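Local coordinates for protein D-aminoacyl-tRNA deacylase 1 (Homo sapiens, PDB 2OKV) that removes D-amino acids, and glycine misattached to tRNA(Ala), from aminoacyl-tRNAs as a homodimeric editing enzyme, and may also assist DNA replication, at residues 11-16 / 129-134; 28-33 / 77-82; 71-76 / 121-126. All coordinates share one frame; numbering follows the deposited sequence.

The three contacts lie about 13 Å apart, centre to centre, and all lie within one domain. Contacts 2 and 3 are successive steps across the same mixed sheet: strand 73-78 pairs with 26-32 in contact 2 and with 122-124 in contact 3. Contact 1 belongs to a second, antiparallel sheet packed against the first, where V13 and M131 rest on V77, and A11 on L75. Along the chain, contact 1 closes a long loop that holds the other two, whose segments alternate. Contacts 1 and 2 also reach the second subunit, including its P140, probably part of the Gly-cisPro motif that rejects L-amino acids, so the packing of the two sheets continues into the dimer interface.

Contact 1 (11-16 / 129-134); sequences ASVTVG and AYMQVH
V13, V15 and M131 interlock on the apolar side of this antiparallel strand pair. The methionine supplies the bump: its CG fits the groove between the two valines, 3.8 Å from V13 CG1 and equally far from V15 CG2. The chain then bends at the sulfur (chi3 -97°), and SD stays against V13 CG1 at 3.7 Å. V15 CG2 in turn sits over the notch formed by M131 CG and A129 CB, the latter 3.9 Å away. Further along, V13 CG2 lies beside V133 CG1, the two valines pointing the same way. Branched valines suit the strand backbone, and a flexible thioether can follow the relief they leave.

The other face is polar. The H134 ring lies obliquely to T14, with CE1 3.9 Å from T14 OG1; its CG stands beside its own backbone N (chi1 -65°), which carries the ring back along the ladder toward T14. S12 OG packs near the root of the ring, 3.5 Å from H134 CB, and S12 O approaches the imidazole edge in plane. S12 with H134 and T14 with Q132 are hydrogen-bonded pairs, while V13 and V133 form the non-hydrogen-bonded pair between them. Past the ladder's end, one water accepts from G16 N and donates to Y130 O.

Strand 131-137 also pairs with a strand of the second subunit, where Q132 bonds Q136 and D138 of that chain. The chemistry is thus two-sided: apolar groups seal the sheet onto strand 73-78, while Y130, Q132 and H134 meet the second subunit. H134 ND1, buried by the contact, has no hydrogen-bonding partner in the model, a probable cost of packing the ring here.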
ATOM      1  N   ALA B  11      -8.721   6.430   8.964  1.00 39.24           N
ATOM      2  CA  ALA B  11      -7.473   6.897   8.377  1.00 39.34           C
ATOM      3  C   ALA B  11      -7.385   8.386   8.589  1.00 39.49           C
ATOM      4  O   ALA B  11      -8.406   9.051   8.712  1.00 39.09           O
ATOM      5  CB  ALA B  11      -7.433   6.567   6.898  1.00 39.93           C
ATOM      6  N   SER B  12      -6.170   8.917   8.644  1.00 39.49           N
ATOM      7  CA  SER B  12      -6.011  10.360   8.788  1.00 39.39           C
ATOM      8  C   SER B  12      -4.661  10.815   8.283  1.00 39.55           C
ATOM      9  O   SER B  12      -3.750  10.010   8.093  1.00 39.49           O
ATOM     10  CB  SER B  12      -6.186  10.785  10.247  1.00 38.76           C
ATOM     11  OG  SER B  12      -5.245  10.131  11.068  1.00 40.22           O
ATOM     12  N   VAL B  13      -4.562  12.113   8.042  1.00 39.17           N
ATOM     13  CA  VAL B  13      -3.323  12.734   7.604  1.00 38.89           C
ATOM     14  C   VAL B  13      -2.985  13.807   8.604  1.00 39.35           C
ATOM     15  O   VAL B  13      -3.849  14.635   8.964  1.00 38.63           O
ATOM     16  CB  VAL B  13      -3.474  13.345   6.189  1.00 38.48           C
ATOM     17  CG1 VAL B  13      -2.276  14.227   5.819  1.00 39.51           C
ATOM     18  CG2 VAL B  13      -3.700  12.240   5.149  1.00 38.64           C
ATOM     19  N   THR B  14      -1.731  13.770   9.057  1.00 39.22           N
ATOM     20  CA  THR B  14      -1.137  14.816   9.893  1.00 40.33           C
ATOM     21  C   THR B  14       0.042  15.465   9.148  1.00 40.08           C
ATOM     22  O   THR B  14       0.749  14.793   8.396  1.00 39.78           O
ATOM     23  CB  THR B  14      -0.628  14.199  11.225  1.00 39.76           C
ATOM     24  OG1 THR B  14      -1.753  13.840  12.042  1.00 45.21           O
ATOM     25  CG2 THR B  14       0.161  15.168  11.977  1.00 43.20           C
ATOM     26  N   VAL B  15       0.240  16.763   9.360  1.00 40.17           N
ATOM     27  CA  VAL B  15       1.430  17.477   8.902  1.00 41.23           C
ATOM     28  C   VAL B  15       2.013  18.194  10.127  1.00 41.62           C
ATOM     29  O   VAL B  15       1.409  19.127  10.636  1.00 41.25           O
ATOM     30  CB  VAL B  15       1.096  18.494   7.779  1.00 40.70           C
ATOM     31  CG1 VAL B  15       2.291  19.456   7.482  1.00 41.57           C
ATOM     32  CG2 VAL B  15       0.644  17.772   6.525  1.00 41.96           C
ATOM     33  N   GLY B  16       3.152  17.708  10.615  1.00 42.31           N
ATOM     34  CA  GLY B  16       3.818  18.265  11.790  1.00 43.15           C
ATOM     35  C   GLY B  16       3.035  18.092  13.078  1.00 44.09           C
ATOM     36  O   GLY B  16       3.199  18.858  14.018  1.00 43.91           O
ATOM     37  N   ALA B 129       3.274  18.332   0.961  1.00 43.82           N
ATOM     38  CA  ALA B 129       3.742  18.373   2.343  1.00 42.54           C
ATOM     39  C   ALA B 129       4.323  17.060   2.810  1.00 41.34           C
ATOM     40  O   ALA B 129       4.042  16.010   2.254  1.00 40.24           O
ATOM     41  CB  ALA B 129       2.600  18.804   3.268  1.00 42.67           C
ATOM     42  N   TYR B 130       5.138  17.132   3.848  1.00 40.31           N
ATOM     43  CA  TYR B 130       5.635  15.940   4.500  1.00 39.90           C
ATOM     44  C   TYR B 130       4.570  15.491   5.498  1.00 39.54           C
ATOM     45  O   TYR B 130       4.364  16.121   6.542  1.00 39.00           O
ATOM     46  CB  TYR B 130       6.979  16.231   5.158  1.00 40.27           C
ATOM     47  CG  TYR B 130       7.608  15.096   5.927  1.00 41.16           C
ATOM     48  CD1 TYR B 130       7.358  13.762   5.600  1.00 41.49           C
ATOM     49  CD2 TYR B 130       8.498  15.359   6.965  1.00 43.54           C
ATOM     50  CE1 TYR B 130       7.948  12.727   6.302  1.00 41.26           C
ATOM     51  CE2 TYR B 130       9.093  14.319   7.684  1.00 43.42           C
ATOM     52  CZ  TYR B 130       8.818  13.011   7.334  1.00 41.57           C
ATOM     53  OH  TYR B 130       9.403  11.991   8.036  1.00 41.66           O
ATOM     54  N   MET B 131       3.890  14.403   5.151  1.00 38.19           N
ATOM     55  CA  MET B 131       2.724  13.958   5.885  1.00 38.91           C
ATOM     56  C   MET B 131       3.018  12.680   6.626  1.00 39.04           C
ATOM     57  O   MET B 131       3.878  11.895   6.217  1.00 39.50           O
ATOM     58  CB  MET B 131       1.575  13.637   4.917  1.00 38.08           C
ATOM     59  CG  MET B 131       1.026  14.809   4.138  1.00 38.78           C
ATOM     60  SD  MET B 131      -0.087  14.283   2.850  1.00 41.27           S
ATOM     61  CE  MET B 131       1.004  14.261   1.419  1.00 39.15           C
ATOM     62  N   GLN B 132       2.264  12.460   7.698  1.00 38.83           N
ATOM     63  CA  GLN B 132       2.081  11.138   8.260  1.00 37.86           C
ATOM     64  C   GLN B 132       0.682  10.723   7.896  1.00 38.54           C
ATOM     65  O   GLN B 132      -0.270  11.410   8.229  1.00 38.87           O
ATOM     66  CB  GLN B 132       2.234  11.158   9.781  1.00 37.34           C
ATOM     67  CG  GLN B 132       3.586  11.698  10.248  1.00 37.54           C
ATOM     68  CD  GLN B 132       4.732  10.791   9.852  1.00 37.73           C
ATOM     69  OE1 GLN B 132       4.713   9.601  10.150  1.00 37.10           O
ATOM     70  NE2 GLN B 132       5.715  11.335   9.167  1.00 35.27           N
ATOM     71  N   VAL B 133       0.564   9.611   7.176  1.00 38.44           N
ATOM     72  CA  VAL B 133      -0.721   9.083   6.796  1.00 38.72           C
ATOM     73  C   VAL B 133      -0.978   7.891   7.701  1.00 39.42           C
ATOM     74  O   VAL B 133      -0.318   6.856   7.570  1.00 38.85           O
ATOM     75  CB  VAL B 133      -0.748   8.696   5.287  1.00 38.76           C
ATOM     76  CG1 VAL B 133      -2.183   8.360   4.850  1.00 38.78           C
ATOM     77  CG2 VAL B 133      -0.168   9.888   4.444  1.00 38.48           C
ATOM     78  N   HIS B 134      -1.891   8.077   8.656  1.00 40.00           N
ATOM     79  CA  HIS B 134      -2.240   7.040   9.614  1.00 41.25           C
ATOM     80  C   HIS B 134      -3.286   6.153   8.952  1.00 41.19           C
ATOM     81  O   HIS B 134      -4.354   6.607   8.604  1.00 40.91           O
ATOM     82  CB  HIS B 134      -2.786   7.661  10.913  1.00 42.04           C
ATOM     83  CG  HIS B 134      -1.776   8.479  11.669  1.00 44.01           C
ATOM     84  ND1 HIS B 134      -1.327   9.708  11.231  1.00 48.49           N
ATOM     85  CD2 HIS B 134      -1.137   8.244  12.837  1.00 46.73           C
ATOM     86  CE1 HIS B 134      -0.445  10.190  12.090  1.00 47.78           C
ATOM     87  NE2 HIS B 134      -0.321   9.325  13.081  1.00 49.04           N
TER
HETATM   88  O   HOH W   1       4.185  15.301   9.362  1.00 45.21           O

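Contact 2 (28-33 / 77-82); sequences CVLLGI and VSQFTL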
ATOM      1  N   CYS B  28      -8.448   4.188   1.769  1.00 42.67           N
ATOM      2  CA  CYS B  28      -7.327   5.115   1.595  1.00 43.20           C
ATOM      3  C   CYS B  28      -6.651   4.779   0.279  1.00 42.94           C
ATOM      4  O   CYS B  28      -6.237   3.645   0.055  1.00 43.37           O
ATOM      5  CB  CYS B  28      -6.307   5.012   2.755  1.00 42.84           C
ATOM      6  SG  CYS B  28      -4.874   6.137   2.599  1.00 44.54           S
ATOM      7  N   VAL B  29      -6.549   5.772  -0.587  1.00 42.80           N
ATOM      8  CA  VAL B  29      -5.981   5.595  -1.910  1.00 42.48           C
ATOM      9  C   VAL B  29      -4.676   6.377  -1.978  1.00 42.85           C
ATOM     10  O   VAL B  29      -4.649   7.596  -1.743  1.00 42.66           O
ATOM     11  CB  VAL B  29      -6.951   6.104  -3.012  1.00 42.92           C
ATOM     12  CG1 VAL B  29      -6.345   5.910  -4.413  1.00 41.86           C
ATOM     13  CG2 VAL B  29      -8.314   5.406  -2.888  1.00 42.61           C
ATOM     14  N   LEU B  30      -3.592   5.665  -2.276  1.00 42.25           N
ATOM     15  CA  LEU B  30      -2.331   6.303  -2.583  1.00 42.02           C
ATOM     16  C   LEU B  30      -2.209   6.348  -4.089  1.00 41.81           C
ATOM     17  O   LEU B  30      -2.194   5.299  -4.742  1.00 41.92           O
ATOM     18  CB  LEU B  30      -1.174   5.534  -1.945  1.00 42.23           C
ATOM     19  CG  LEU B  30      -1.218   5.532  -0.410  1.00 42.64           C
ATOM     20  CD1 LEU B  30      -0.331   4.445   0.158  1.00 41.96           C
ATOM     21  CD2 LEU B  30      -0.802   6.916   0.171  1.00 42.47           C
ATOM     22  N   LEU B  31      -2.121   7.561  -4.635  1.00 41.67           N
ATOM     23  CA  LEU B  31      -2.271   7.781  -6.080  1.00 41.72           C
ATOM     24  C   LEU B  31      -0.972   8.193  -6.786  1.00 40.90           C
ATOM     25  O   LEU B  31      -0.422   9.278  -6.522  1.00 39.78           O
ATOM     26  CB  LEU B  31      -3.332   8.847  -6.314  1.00 41.64           C
ATOM     27  CG  LEU B  31      -4.313   8.824  -7.491  1.00 44.87           C
ATOM     28  CD1 LEU B  31      -4.253  10.180  -8.178  1.00 41.88           C
ATOM     29  CD2 LEU B  31      -4.134   7.688  -8.509  1.00 44.13           C
ATOM     30  N   GLY B  32      -0.510   7.341  -7.704  1.00 39.93           N
ATOM     31  CA  GLY B  32       0.702   7.587  -8.479  1.00 40.45           C
ATOM     32  C   GLY B  32       0.434   8.016  -9.909  1.00 40.61           C
ATOM     33  O   GLY B  32       0.023   7.205 -10.734  1.00 41.02           O
ATOM     34  N   ILE B  33       0.694   9.290 -10.199  1.00 41.08           N
ATOM     35  CA  ILE B  33       0.444   9.880 -11.513  1.00 41.36           C
ATOM     36  C   ILE B  33       1.705   9.873 -12.376  1.00 41.61           C
ATOM     37  O   ILE B  33       2.753  10.393 -11.983  1.00 41.50           O
ATOM     38  CB  ILE B  33      -0.073  11.347 -11.394  1.00 41.60           C
ATOM     39  CG1 ILE B  33      -1.388  11.409 -10.600  1.00 42.03           C
ATOM     40  CG2 ILE B  33      -0.252  11.985 -12.774  1.00 40.38           C
ATOM     41  CD1 ILE B  33      -1.619  12.804  -9.931  1.00 42.36           C
ATOM     42  N   VAL B  77      -4.414  10.384  -1.184  1.00 43.81           N
ATOM     43  CA  VAL B  77      -3.144  11.076  -0.988  1.00 43.09           C
ATOM     44  C   VAL B  77      -2.293  10.856  -2.227  1.00 42.85           C
ATOM     45  O   VAL B  77      -2.216   9.741  -2.736  1.00 41.26           O
ATOM     46  CB  VAL B  77      -2.412  10.578   0.277  1.00 42.98           C
ATOM     47  CG1 VAL B  77      -1.085  11.324   0.465  1.00 43.58           C
ATOM     48  CG2 VAL B  77      -3.288  10.771   1.502  1.00 43.34           C
ATOM     49  N   SER B  78      -1.674  11.929  -2.715  1.00 43.05           N
ATOM     50  CA  SER B  78      -0.787  11.863  -3.874  1.00 43.91           C
ATOM     51  C   SER B  78       0.512  11.171  -3.484  1.00 43.36           C
ATOM     52  O   SER B  78       1.096  11.485  -2.448  1.00 42.54           O
ATOM     53  CB  SER B  78      -0.491  13.279  -4.366  1.00 44.25           C
ATOM     54  OG  SER B  78      -0.388  14.119  -3.213  1.00 49.56           O
ATOM     55  N   GLN B  79       0.965  10.243  -4.330  1.00 43.23           N
ATOM     56  CA  GLN B  79       2.085   9.351  -4.013  1.00 42.61           C
ATOM     57  C   GLN B  79       2.887   9.018  -5.275  1.00 42.95           C
ATOM     58  O   GLN B  79       2.681   7.960  -5.888  1.00 43.66           O
ATOM     59  CB  GLN B  79       1.540   8.045  -3.394  1.00 42.51           C
ATOM     60  CG  GLN B  79       2.598   7.009  -2.969  1.00 41.74           C
ATOM     61  CD  GLN B  79       3.287   7.361  -1.657  1.00 41.86           C
ATOM     62  OE1 GLN B  79       2.948   6.809  -0.624  1.00 42.23           O
ATOM     63  NE2 GLN B  79       4.241   8.290  -1.697  1.00 39.97           N
ATOM     64  N   PHE B  80       3.796   9.909  -5.653  1.00 42.24           N
ATOM     65  CA  PHE B  80       4.615   9.727  -6.856  1.00 42.55           C
ATOM     66  C   PHE B  80       5.550   8.516  -6.804  1.00 41.90           C
ATOM     67  O   PHE B  80       6.023   8.078  -7.846  1.00 42.46           O
ATOM     68  CB  PHE B  80       5.422  11.007  -7.173  1.00 42.71           C
ATOM     69  CG  PHE B  80       6.591  11.248  -6.238  1.00 43.70           C
ATOM     70  CD1 PHE B  80       7.838  10.673  -6.491  1.00 43.96           C
ATOM     71  CD2 PHE B  80       6.442  12.049  -5.106  1.00 43.95           C
ATOM     72  CE1 PHE B  80       8.915  10.880  -5.633  1.00 44.86           C
ATOM     73  CE2 PHE B  80       7.510  12.266  -4.241  1.00 45.30           C
ATOM     74  CZ  PHE B  80       8.756  11.683  -4.502  1.00 45.16           C
ATOM     75  N   THR B  81       5.823   7.978  -5.608  1.00 41.59           N
ATOM     76  CA  THR B  81       6.767   6.840  -5.465  1.00 41.12           C
ATOM     77  C   THR B  81       6.288   5.553  -6.131  1.00 41.95           C
ATOM     78  O   THR B  81       7.095   4.657  -6.440  1.00 41.72           O
ATOM     79  CB  THR B  81       7.139   6.539  -3.983  1.00 40.64           C
ATOM     80  OG1 THR B  81       5.957   6.283  -3.226  1.00 39.49           O
ATOM     81  CG2 THR B  81       7.873   7.723  -3.354  1.00 40.32           C
ATOM     82  N   LEU B  82       4.979   5.450  -6.333  1.00 42.49           N
ATOM     83  CA  LEU B  82       4.408   4.307  -7.038  1.00 44.69           C
ATOM     84  C   LEU B  82       4.839   4.245  -8.509  1.00 46.36           C
ATOM     85  O   LEU B  82       4.805   3.179  -9.119  1.00 47.09           O
ATOM     86  CB  LEU B  82       2.886   4.307  -6.919  1.00 44.31           C
ATOM     87  CG  LEU B  82       2.317   4.144  -5.515  1.00 43.43           C
ATOM     88  CD1 LEU B  82       0.826   4.311  -5.587  1.00 44.56           C
ATOM     89  CD2 LEU B  82       2.666   2.780  -4.951  1.00 43.22           C
TER
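The carboxamide of Q79 comes against L30 through its oxygen, with OE1 3.8 Å from L30 CD2, while F80 points away from strand 26-32. One face of the F80 ring carries T81 CG2, 4.0 Å above the plane and displaced toward the ring's rim, and F93 meets the phenyl edge-to-face. They follow the end of a parallel strand pair in the mixed sheet of the D-aminoacyl-tRNA deacylase fold.

L30 pairs with V77 and L31 with S78. V77 N donates to V29 O at 2.9 Å, almost straight on to the carbonyl, and L31 N to V77 O. The last bond, Q79 N to L31 O, comes from above the carbonyl plane as the strand gives way to the 3-10 turn 80-82. L30 and V77 point the same way, with L30 CD2 4.0 Å from V77 CB, ordinary apolar packing that suits two buried residues near the magnesium site that includes C28. The bend of Q79 at chi2 (77°) lays its amide alongside L30, where OE1 bonds T142 OG1 and NE2 bonds P140 O, both of the second subunit. G32, lacking a side chain, lets L82 fold back over the strand, bringing L82 CD1 to 3.3 Å from L30 O.

Contact 3 (71-76 / 121-126); sequences QYEILC and LIKDGK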
ATOM      1  N   GLN B  71     -21.760   3.901   1.166  1.00 41.01           N
ATOM      2  CA  GLN B  71     -21.719   5.317   1.500  1.00 40.98           C
ATOM      3  C   GLN B  71     -20.603   5.567   2.517  1.00 40.73           C
ATOM      4  O   GLN B  71     -20.782   6.282   3.496  1.00 40.05           O
ATOM      5  CB  GLN B  71     -23.083   5.826   2.002  1.00 41.66           C
ATOM      6  CG  GLN B  71     -24.209   5.764   0.959  1.00 44.08           C
ATOM      7  CD  GLN B  71     -24.208   6.940  -0.029  1.00 49.29           C
ATOM      8  OE1 GLN B  71     -24.198   6.734  -1.247  1.00 51.50           O
ATOM      9  NE2 GLN B  71     -24.238   8.176   0.493  1.00 49.81           N
ATOM     10  N   TYR B  72     -19.447   4.953   2.259  1.00 40.52           N
ATOM     11  CA  TYR B  72     -18.280   5.095   3.109  1.00 41.06           C
ATOM     12  C   TYR B  72     -17.388   6.217   2.557  1.00 41.23           C
ATOM     13  O   TYR B  72     -17.724   6.850   1.546  1.00 41.13           O
ATOM     14  CB  TYR B  72     -17.519   3.766   3.221  1.00 41.09           C
ATOM     15  CG  TYR B  72     -18.097   2.761   4.218  1.00 41.64           C
ATOM     16  CD1 TYR B  72     -17.600   1.454   4.287  1.00 41.34           C
ATOM     17  CD2 TYR B  72     -19.131   3.114   5.093  1.00 43.05           C
ATOM     18  CE1 TYR B  72     -18.104   0.530   5.206  1.00 40.62           C
ATOM     19  CE2 TYR B  72     -19.656   2.190   6.008  1.00 41.97           C
ATOM     20  CZ  TYR B  72     -19.129   0.906   6.060  1.00 41.92           C
ATOM     21  OH  TYR B  72     -19.637  -0.006   6.967  1.00 42.77           O
ATOM     22  N   GLU B  73     -16.270   6.473   3.222  1.00 41.44           N
ATOM     23  CA  GLU B  73     -15.427   7.626   2.871  1.00 42.16           C
ATOM     24  C   GLU B  73     -14.201   7.206   2.070  1.00 41.91           C
ATOM     25  O   GLU B  73     -13.865   6.017   1.998  1.00 41.08           O
ATOM     26  CB  GLU B  73     -14.996   8.394   4.122  1.00 42.15           C
ATOM     27  CG  GLU B  73     -16.108   9.209   4.787  1.00 43.36           C
ATOM     28  CD  GLU B  73     -15.758   9.600   6.222  1.00 43.65           C
ATOM     29  OE1 GLU B  73     -15.554  10.804   6.494  1.00 44.77           O
ATOM     30  OE2 GLU B  73     -15.680   8.689   7.076  1.00 45.27           O
ATOM     31  N   ILE B  74     -13.540   8.190   1.463  1.00 41.62           N
ATOM     32  CA  ILE B  74     -12.321   7.954   0.703  1.00 42.13           C
ATOM     33  C   ILE B  74     -11.301   9.009   1.133  1.00 42.88           C
ATOM     34  O   ILE B  74     -11.592  10.194   1.111  1.00 43.11           O
ATOM     35  CB  ILE B  74     -12.541   8.092  -0.830  1.00 42.44           C
ATOM     36  CG1 ILE B  74     -13.622   7.118  -1.323  1.00 41.39           C
ATOM     37  CG2 ILE B  74     -11.205   7.915  -1.586  1.00 42.05           C
ATOM     38  CD1 ILE B  74     -14.044   7.330  -2.764  1.00 41.50           C
ATOM     39  N   LEU B  75     -10.129   8.561   1.564  1.00 43.48           N
ATOM     40  CA  LEU B  75      -9.000   9.452   1.794  1.00 43.78           C
ATOM     41  C   LEU B  75      -7.991   9.260   0.659  1.00 44.01           C
ATOM     42  O   LEU B  75      -7.403   8.190   0.532  1.00 44.55           O
ATOM     43  CB  LEU B  75      -8.339   9.142   3.146  1.00 43.30           C
ATOM     44  CG  LEU B  75      -7.032   9.880   3.490  1.00 44.37           C
ATOM     45  CD1 LEU B  75      -7.289  11.370   3.601  1.00 40.25           C
ATOM     46  CD2 LEU B  75      -6.396   9.325   4.785  1.00 43.12           C
ATOM     47  N   CYS B  76      -7.802  10.283  -0.173  1.00 44.85           N
ATOM     48  CA  CYS B  76      -6.807  10.209  -1.264  1.00 45.75           C
ATOM     49  C   CYS B  76      -5.560  10.984  -0.903  1.00 44.56           C
ATOM     50  O   CYS B  76      -5.624  12.122  -0.405  1.00 44.74           O
ATOM     51  CB  CYS B  76      -7.325  10.766  -2.603  1.00 44.97           C
ATOM     52  SG  CYS B  76      -8.880  10.153  -3.103  1.00 54.63           S
ATOM     53  N   LEU B 121     -17.665  13.182   1.387  1.00 41.30           N
ATOM     54  CA  LEU B 121     -17.100  11.884   1.757  1.00 41.73           C
ATOM     55  C   LEU B 121     -15.714  11.642   1.163  1.00 41.76           C
ATOM     56  O   LEU B 121     -15.134  10.556   1.317  1.00 41.97           O
ATOM     57  CB  LEU B 121     -18.063  10.767   1.338  1.00 41.60           C
ATOM     58  CG  LEU B 121     -19.488  10.862   1.888  1.00 41.30           C
ATOM     59  CD1 LEU B 121     -20.366   9.804   1.231  1.00 41.19           C
ATOM     60  CD2 LEU B 121     -19.496  10.703   3.412  1.00 41.97           C
ATOM     61  N   ILE B 122     -15.189  12.650   0.479  1.00 41.77           N
ATOM     62  CA  ILE B 122     -13.850  12.587  -0.120  1.00 41.84           C
ATOM     63  C   ILE B 122     -12.944  13.558   0.630  1.00 41.77           C
ATOM     64  O   ILE B 122     -13.223  14.756   0.671  1.00 40.23           O
ATOM     65  CB  ILE B 122     -13.856  12.986  -1.647  1.00 42.36           C
ATOM     66  CG1 ILE B 122     -14.900  12.187  -2.466  1.00 42.84           C
ATOM     67  CG2 ILE B 122     -12.435  12.956  -2.245  1.00 43.32           C
ATOM     68  CD1 ILE B 122     -14.593  10.776  -2.713  1.00 42.41           C
ATOM     69  N   LYS B 123     -11.870  13.018   1.213  1.00 42.10           N
ATOM     70  CA  LYS B 123     -10.847  13.786   1.928  1.00 42.68           C
ATOM     71  C   LYS B 123      -9.475  13.645   1.257  1.00 42.60           C
ATOM     72  O   LYS B 123      -9.190  12.657   0.572  1.00 41.34           O
ATOM     73  CB  LYS B 123     -10.751  13.315   3.391  1.00 43.14           C
ATOM     74  CG  LYS B 123     -11.782  13.918   4.353  1.00 44.37           C
ATOM     75  CD  LYS B 123     -13.204  13.403   4.121  1.00 46.40           C
ATOM     76  CE  LYS B 123     -14.227  14.102   5.032  1.00 47.19           C
ATOM     77  NZ  LYS B 123     -14.137  13.561   6.428  1.00 51.04           N
ATOM     78  N   ASP B 124      -8.620  14.635   1.488  1.00 42.95           N
ATOM     79  CA  ASP B 124      -7.338  14.728   0.827  1.00 43.65           C
ATOM     80  C   ASP B 124      -6.230  14.895   1.867  1.00 44.12           C
ATOM     81  O   ASP B 124      -6.474  15.348   2.999  1.00 43.91           O
ATOM     82  CB  ASP B 124      -7.373  15.943  -0.125  1.00 44.46           C
ATOM     83  CG  ASP B 124      -6.121  16.079  -0.991  1.00 45.41           C
ATOM     84  OD1 ASP B 124      -5.360  15.096  -1.185  1.00 48.56           O
ATOM     85  OD2 ASP B 124      -5.912  17.193  -1.495  1.00 44.80           O
ATOM     86  N   GLY B 125      -5.008  14.552   1.478  1.00 43.92           N
ATOM     87  CA  GLY B 125      -3.838  14.986   2.225  1.00 44.40           C
ATOM     88  C   GLY B 125      -3.545  16.427   1.859  1.00 45.35           C
ATOM     89  O   GLY B 125      -4.447  17.172   1.450  1.00 45.09           O
ATOM     90  N   LYS B 126      -2.278  16.821   1.987  1.00 45.80           N
ATOM     91  CA  LYS B 126      -1.820  18.141   1.553  1.00 46.49           C
ATOM     92  C   LYS B 126      -0.709  17.925   0.528  1.00 46.04           C
ATOM     93  O   LYS B 126       0.417  17.579   0.887  1.00 44.54           O
ATOM     94  CB  LYS B 126      -1.336  18.990   2.747  1.00 46.52           C
ATOM     95  CG  LYS B 126      -0.929  20.419   2.357  1.00 48.40           C
ATOM     96  CD  LYS B 126      -0.885  21.438   3.534  1.00 48.73           C
ATOM     97  CE  LYS B 126      -0.152  20.920   4.777  1.00 51.46           C
ATOM     98  NZ  LYS B 126      -0.039  21.960   5.880  1.00 52.64           N
TER
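E73 and K123 reach toward one another across two parallel strands and form a salt bridge, with K123 NZ 3.1 Å from E73 OE1 and arriving nearly along that oxygen's C-O axis. Their conformations differ. The glutamate runs out extended beyond CG, whereas the lysine bends twice (chi2 71°, chi4 -76°) to bring its ammonium round to the carboxylate. Each end has a second partner: E73 OE2 accepts from G24 N, and K123 NZ also bonds A22 O. Long charged chains suit these partly exposed positions because their aliphatic lengths can pack while their ends pair. E73 CG touches L121 CD2 at 3.9 Å, the two side chains crossing at about a right angle, and L75 CD1 lies 4.0 Å from K123 CB.

On the face that carries C76, I74 and I122 run side by side. I122 turns its terminal methyl toward its neighbour (chi2 -72°), so that I122 CD1 stands 3.5 Å from I74 CD1, tighter than ordinary van der Waals contact. Isoleucines are well placed here, being branched at CB for the strand and wholly apolar.

The backbones are stitched in the alternating manner of parallel strands: I74 N to L121 O, K123 N to I74 O at 2.8 Å, and C76 N to K123 O. G125 N continues the series to C76 O at 3.1 Å. D124 OD1 comes equally close to C76 O, but both are acceptors and do not bond; D124 OD1 is instead hydrogen-bonded to Y106 OH.

Strand 122-124 is an outermost strand of the mixed sheet within this chain, with 73-78 next to it. Helix 99-116 packs on C76 through Y106, L110 and L113 and on D124 through L110, while strands 10-15 and 18-23 lie over L75 on the opposite face.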